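Local coordinates for UBP3-associated protein BRE5 (Saccharomyces cerevisiae, PDB 2QIY), which works with the ubiquitin protease UBP3 in de-ubiquitination, here represented by its NTF2-like domain, at residues A[111-114]-A[118-121]; A[9-14]-A[94-99]. All blocks are in the same frame, centred on the assembly; numbering follows the deposited sequence.

Interaction 1. Residues A[111-114]-A[118-121]; sequences EMFW and PVYK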
# COMPACT_ATOMS: atom_id res chain seq x y z
N GLU A 111 -11.00 3.93 -3.82
CA GLU A 111 -12.22 3.17 -3.51
C GLU A 111 -12.65 2.48 -4.79
O GLU A 111 -12.80 3.11 -5.83
CB GLU A 111 -13.29 4.09 -2.93
CG GLU A 111 -12.84 4.66 -1.57
CD GLU A 111 -13.92 5.32 -0.73
OE1 GLU A 111 -15.11 5.32 -1.11
OE2 GLU A 111 -13.55 5.78 0.38
N MET A 112 -12.76 1.16 -4.70
CA MET A 112 -13.00 0.30 -5.85
C MET A 112 -14.40 -0.28 -5.76
O MET A 112 -14.90 -0.57 -4.67
CB MET A 112 -11.93 -0.83 -5.85
CG MET A 112 -12.02 -1.75 -7.02
SD MET A 112 -10.58 -2.83 -7.00
CE MET A 112 -9.29 -1.69 -7.47
N PHE A 113 -15.06 -0.45 -6.90
CA PHE A 113 -16.34 -1.15 -6.91
C PHE A 113 -16.50 -1.81 -8.27
O PHE A 113 -15.62 -1.70 -9.14
CB PHE A 113 -17.51 -0.24 -6.55
CG PHE A 113 -17.77 0.89 -7.53
CD1 PHE A 113 -18.90 0.85 -8.36
CD2 PHE A 113 -16.93 1.99 -7.59
CE1 PHE A 113 -19.16 1.87 -9.25
CE2 PHE A 113 -17.20 3.07 -8.50
CZ PHE A 113 -18.31 2.98 -9.31
N TRP A 114 -17.58 -2.57 -8.40
CA TRP A 114 -17.92 -3.18 -9.69
C TRP A 114 -19.34 -2.75 -9.97
O TRP A 114 -20.08 -2.33 -9.06
CB TRP A 114 -17.77 -4.71 -9.60
CG TRP A 114 -16.31 -5.15 -9.41
CD1 TRP A 114 -15.47 -5.65 -10.38
CD2 TRP A 114 -15.56 -5.10 -8.21
NE1 TRP A 114 -14.23 -5.91 -9.84
CE2 TRP A 114 -14.26 -5.58 -8.51
CE3 TRP A 114 -15.85 -4.71 -6.88
CZ2 TRP A 114 -13.25 -5.69 -7.53
CZ3 TRP A 114 -14.83 -4.80 -5.91
CH2 TRP A 114 -13.55 -5.28 -6.25
N PRO A 118 -21.39 -2.07 -3.72
CA PRO A 118 -20.85 -0.97 -2.90
C PRO A 118 -19.36 -0.80 -3.13
O PRO A 118 -18.71 -1.66 -3.74
CB PRO A 118 -21.09 -1.43 -1.46
CG PRO A 118 -21.26 -2.90 -1.55
CD PRO A 118 -21.80 -3.23 -2.90
N VAL A 119 -18.81 0.29 -2.59
CA VAL A 119 -17.36 0.51 -2.67
C VAL A 119 -16.60 -0.30 -1.60
O VAL A 119 -17.16 -0.71 -0.57
CB VAL A 119 -16.98 1.97 -2.48
CG1 VAL A 119 -17.56 2.82 -3.62
CG2 VAL A 119 -17.47 2.49 -1.09
N TYR A 120 -15.30 -0.48 -1.88
CA TYR A 120 -14.34 -1.09 -0.98
C TYR A 120 -13.07 -0.25 -1.06
O TYR A 120 -12.58 0.04 -2.17
CB TYR A 120 -14.00 -2.48 -1.48
CG TYR A 120 -15.17 -3.42 -1.54
CD1 TYR A 120 -16.02 -3.42 -2.63
CD2 TYR A 120 -15.41 -4.31 -0.50
CE1 TYR A 120 -17.10 -4.30 -2.72
CE2 TYR A 120 -16.47 -5.20 -0.55
CZ TYR A 120 -17.33 -5.18 -1.67
OH TYR A 120 -18.42 -6.04 -1.73
N LYS A 121 -12.54 0.15 0.09
CA LYS A 121 -11.32 0.95 0.14
C LYS A 121 -10.18 0.03 -0.18
O LYS A 121 -10.20 -1.13 0.25
CB LYS A 121 -11.07 1.47 1.54
CG LYS A 121 -11.87 2.70 1.90
CD LYS A 121 -11.09 3.42 3.02
CE LYS A 121 -11.36 4.92 3.06
NZ LYS A 121 -11.08 5.66 1.81
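Glu-111 and Lys-121 lie side by side on one face of an antiparallel hairpin, and following the glutamate outward shows how a strand pair can add a charge contact to its backbone bonds. Glu-111 CB lies 4.2 Å from Tyr-120 O. With CG anti to the carbonyl carbon (chi1 -65°) and the chain extended beyond it, the acid runs along the lysine: Glu-111 CG comes within 3.9 Å of Lys-121 NZ. At the carboxylate the two oxygens diverge. Glu-111 OE1 meets the methyl CG2 of Val-119 at 3.7 Å, while Glu-111 OE2 takes the ammonium NZ of Lys-121 at 2.9 Å through its anti lone pair, forming a salt bridge. OE2 also hydrogen-bonds Ser-150 of the second subunit, so it has two partners, one in each subunit, which probably helps to stabilise the buried carboxylate.

One residue along from this pair, Met-112 and Tyr-120 form the antiparallel hydrogen-bonded pair, exchanging two backbone hydrogen bonds; the one from Met-112 N to Tyr-120 O, 2.8 Å long, is nearly straight at 177°. On their face of the sheet, Trp-114 CZ3 reaches Tyr-120 CD1 at 3.8 Å, the ring planes inclined by 69°. A basic side chain of another protein's chain makes a cation-pi contact with Tyr-120.

Trp-114 NE1 bonds Tyr-48 OH. The hairpin lies between strands 85-97 and 137-147: Glu-111 and Phe-113 bond through their backbones to the former, and Lys-121 to Ile-147 of the latter.

Interaction 2. Residues A[9-14]-A[94-99]; sequences VTVQDI and FQYTGH
Gln-95 NE2 is gripped by two oxygens of the second subunit, Thr-44 OG1 and Asp-142 O, while the preceding residue of the strand, Phe-94, turns its ring to Val-11 and Gln-12 at the start of helix 11-28. Thr-10 supplies the N-cap of that helix: Thr-10 OG1 accepts from Asp-13 N at 3.1 Å, with an angle of 161° at the hydrogen, a capping bond at the first turn, from which Val-11 points to the strand.

No hydrogen bond crosses between the segments; hydrocarbon does the joining. Val-11 straddles two aromatic residues. Val-11 CG1 presses on Phe-94 CE1 at 3.3 Å, a tight approach, and Val-11 CG2 lies 3.7 Å from Phe-94 CD1. Val-11 CB meets the phenol of Tyr-96, 3.5 Å from its OH. The carbonyl carbon of Val-11 stands over one face of the Phe-94 ring. Farther round that ring, Phe-94 CE2 touches Gln-12 at CA, 3.8 Å away, and at CB. With chi1 at 59°, CG of Phe-94 sits between its backbone N and carbonyl carbon, and the ring is carried up to the helix.

An alanine in place of Phe-94 would probably open a gap beneath Val-11 and Gln-12 and leave Lys-64 of the second subunit without its cation-pi partner.

A helix on one side of the sheet and a dimer partner on the other is characteristic of the NTF2 fold.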
# COMPACT_ATOMS: atom_id res chain seq x y z
N VAL A 9 10.01 12.76 -20.56
CA VAL A 9 8.90 12.18 -19.75
C VAL A 9 9.35 11.96 -18.29
O VAL A 9 10.42 11.40 -18.03
CB VAL A 9 8.33 10.87 -20.40
CG1 VAL A 9 9.33 9.71 -20.31
CG2 VAL A 9 6.99 10.49 -19.79
N THR A 10 8.53 12.43 -17.34
CA THR A 10 8.87 12.38 -15.92
C THR A 10 8.36 11.10 -15.27
O THR A 10 7.45 10.45 -15.79
CB THR A 10 8.32 13.60 -15.13
OG1 THR A 10 6.90 13.48 -14.96
CG2 THR A 10 8.66 14.91 -15.83
N VAL A 11 8.95 10.74 -14.13
CA VAL A 11 8.54 9.55 -13.38
C VAL A 11 7.08 9.67 -12.91
O VAL A 11 6.33 8.69 -12.97
CB VAL A 11 9.53 9.21 -12.23
CG1 VAL A 11 9.70 10.39 -11.27
CG2 VAL A 11 9.09 7.95 -11.49
N GLN A 12 6.67 10.87 -12.49
CA GLN A 12 5.26 11.08 -12.12
C GLN A 12 4.35 10.82 -13.32
O GLN A 12 3.30 10.18 -13.19
CB GLN A 12 5.03 12.49 -11.58
CG GLN A 12 3.63 12.68 -11.02
CD GLN A 12 3.30 14.12 -10.70
OE1 GLN A 12 3.21 14.97 -11.60
NE2 GLN A 12 3.12 14.41 -9.42
N ASP A 13 4.76 11.33 -14.48
CA ASP A 13 4.07 11.08 -15.75
C ASP A 13 3.89 9.60 -16.03
O ASP A 13 2.78 9.16 -16.34
CB ASP A 13 4.82 11.71 -16.93
CG ASP A 13 4.52 13.18 -17.11
OD1 ASP A 13 3.68 13.72 -16.36
OD2 ASP A 13 5.14 13.79 -18.01
N ILE A 14 4.98 8.83 -15.94
CA ILE A 14 4.85 7.42 -16.27
C ILE A 14 3.98 6.66 -15.25
O ILE A 14 3.22 5.77 -15.64
CB ILE A 14 6.19 6.67 -16.67
CG1 ILE A 14 6.70 5.71 -15.59
CG2 ILE A 14 7.22 7.63 -17.34
CD1 ILE A 14 7.44 6.36 -14.47
N PHE A 94 5.31 7.20 -5.35
CA PHE A 94 6.31 6.38 -6.05
C PHE A 94 7.70 6.59 -5.52
O PHE A 94 8.01 7.64 -4.94
CB PHE A 94 6.28 6.65 -7.56
CG PHE A 94 6.56 8.09 -7.92
CD1 PHE A 94 7.86 8.54 -8.08
CD2 PHE A 94 5.50 8.99 -8.07
CE1 PHE A 94 8.11 9.87 -8.40
CE2 PHE A 94 5.75 10.34 -8.39
CZ PHE A 94 7.05 10.77 -8.55
N GLN A 95 8.55 5.59 -5.76
CA GLN A 95 10.01 5.70 -5.59
C GLN A 95 10.71 4.83 -6.63
O GLN A 95 10.13 3.88 -7.15
CB GLN A 95 10.46 5.22 -4.20
CG GLN A 95 9.90 5.98 -3.00
CD GLN A 95 10.28 5.32 -1.66
OE1 GLN A 95 10.67 4.14 -1.62
NE2 GLN A 95 10.19 6.07 -0.57
N TYR A 96 11.99 5.13 -6.90
CA TYR A 96 12.80 4.23 -7.70
C TYR A 96 13.31 3.10 -6.80
O TYR A 96 13.41 3.26 -5.59
CB TYR A 96 13.97 4.98 -8.34
CG TYR A 96 13.61 5.72 -9.60
CD1 TYR A 96 13.68 7.11 -9.67
CD2 TYR A 96 13.18 5.02 -10.73
CE1 TYR A 96 13.35 7.79 -10.84
CE2 TYR A 96 12.85 5.69 -11.91
CZ TYR A 96 12.93 7.07 -11.96
OH TYR A 96 12.60 7.72 -13.14
N THR A 97 13.66 1.97 -7.41
CA THR A 97 14.05 0.77 -6.67
C THR A 97 14.81 -0.18 -7.58
O THR A 97 14.98 0.09 -8.77
CB THR A 97 12.79 0.06 -6.11
OG1 THR A 97 13.19 -0.93 -5.15
CG2 THR A 97 11.95 -0.60 -7.21
N GLY A 98 15.28 -1.30 -7.02
CA GLY A 98 15.84 -2.39 -7.82
C GLY A 98 17.16 -2.07 -8.50
O GLY A 98 17.87 -1.10 -8.13
N HIS A 99 17.51 -2.89 -9.48
CA HIS A 99 18.81 -2.79 -10.15
C HIS A 99 19.04 -1.41 -10.77
O HIS A 99 18.22 -0.95 -11.58
CB HIS A 99 18.96 -3.89 -11.21
CG HIS A 99 20.29 -3.91 -11.89
ND1 HIS A 99 20.45 -3.66 -13.23
CD2 HIS A 99 21.53 -4.15 -11.40
CE1 HIS A 99 21.73 -3.76 -13.55
NE2 HIS A 99 22.41 -4.04 -12.46

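Overall arrangement
Followed from the N terminus, the chain first enters helix 11-28, and interaction 2 closes a long loop when, after 79 intervening residues, the end of strand 85-97 meets the start of that helix. The next strand, 103-114, runs back beside it, and interaction 1 then closes a short loop, with three residues between its segments, as the hairpin turns into strand 120-130. The two loops follow in series, neither nesting nor crossing. The centres of interactions 1 and 2 are about 27 Å apart. They do not touch, though both reach the same sheet, in which strands 85-97 and 103-114 are neighbours. One ties helix to sheet, the other strand to strand, and both touch the second subunit.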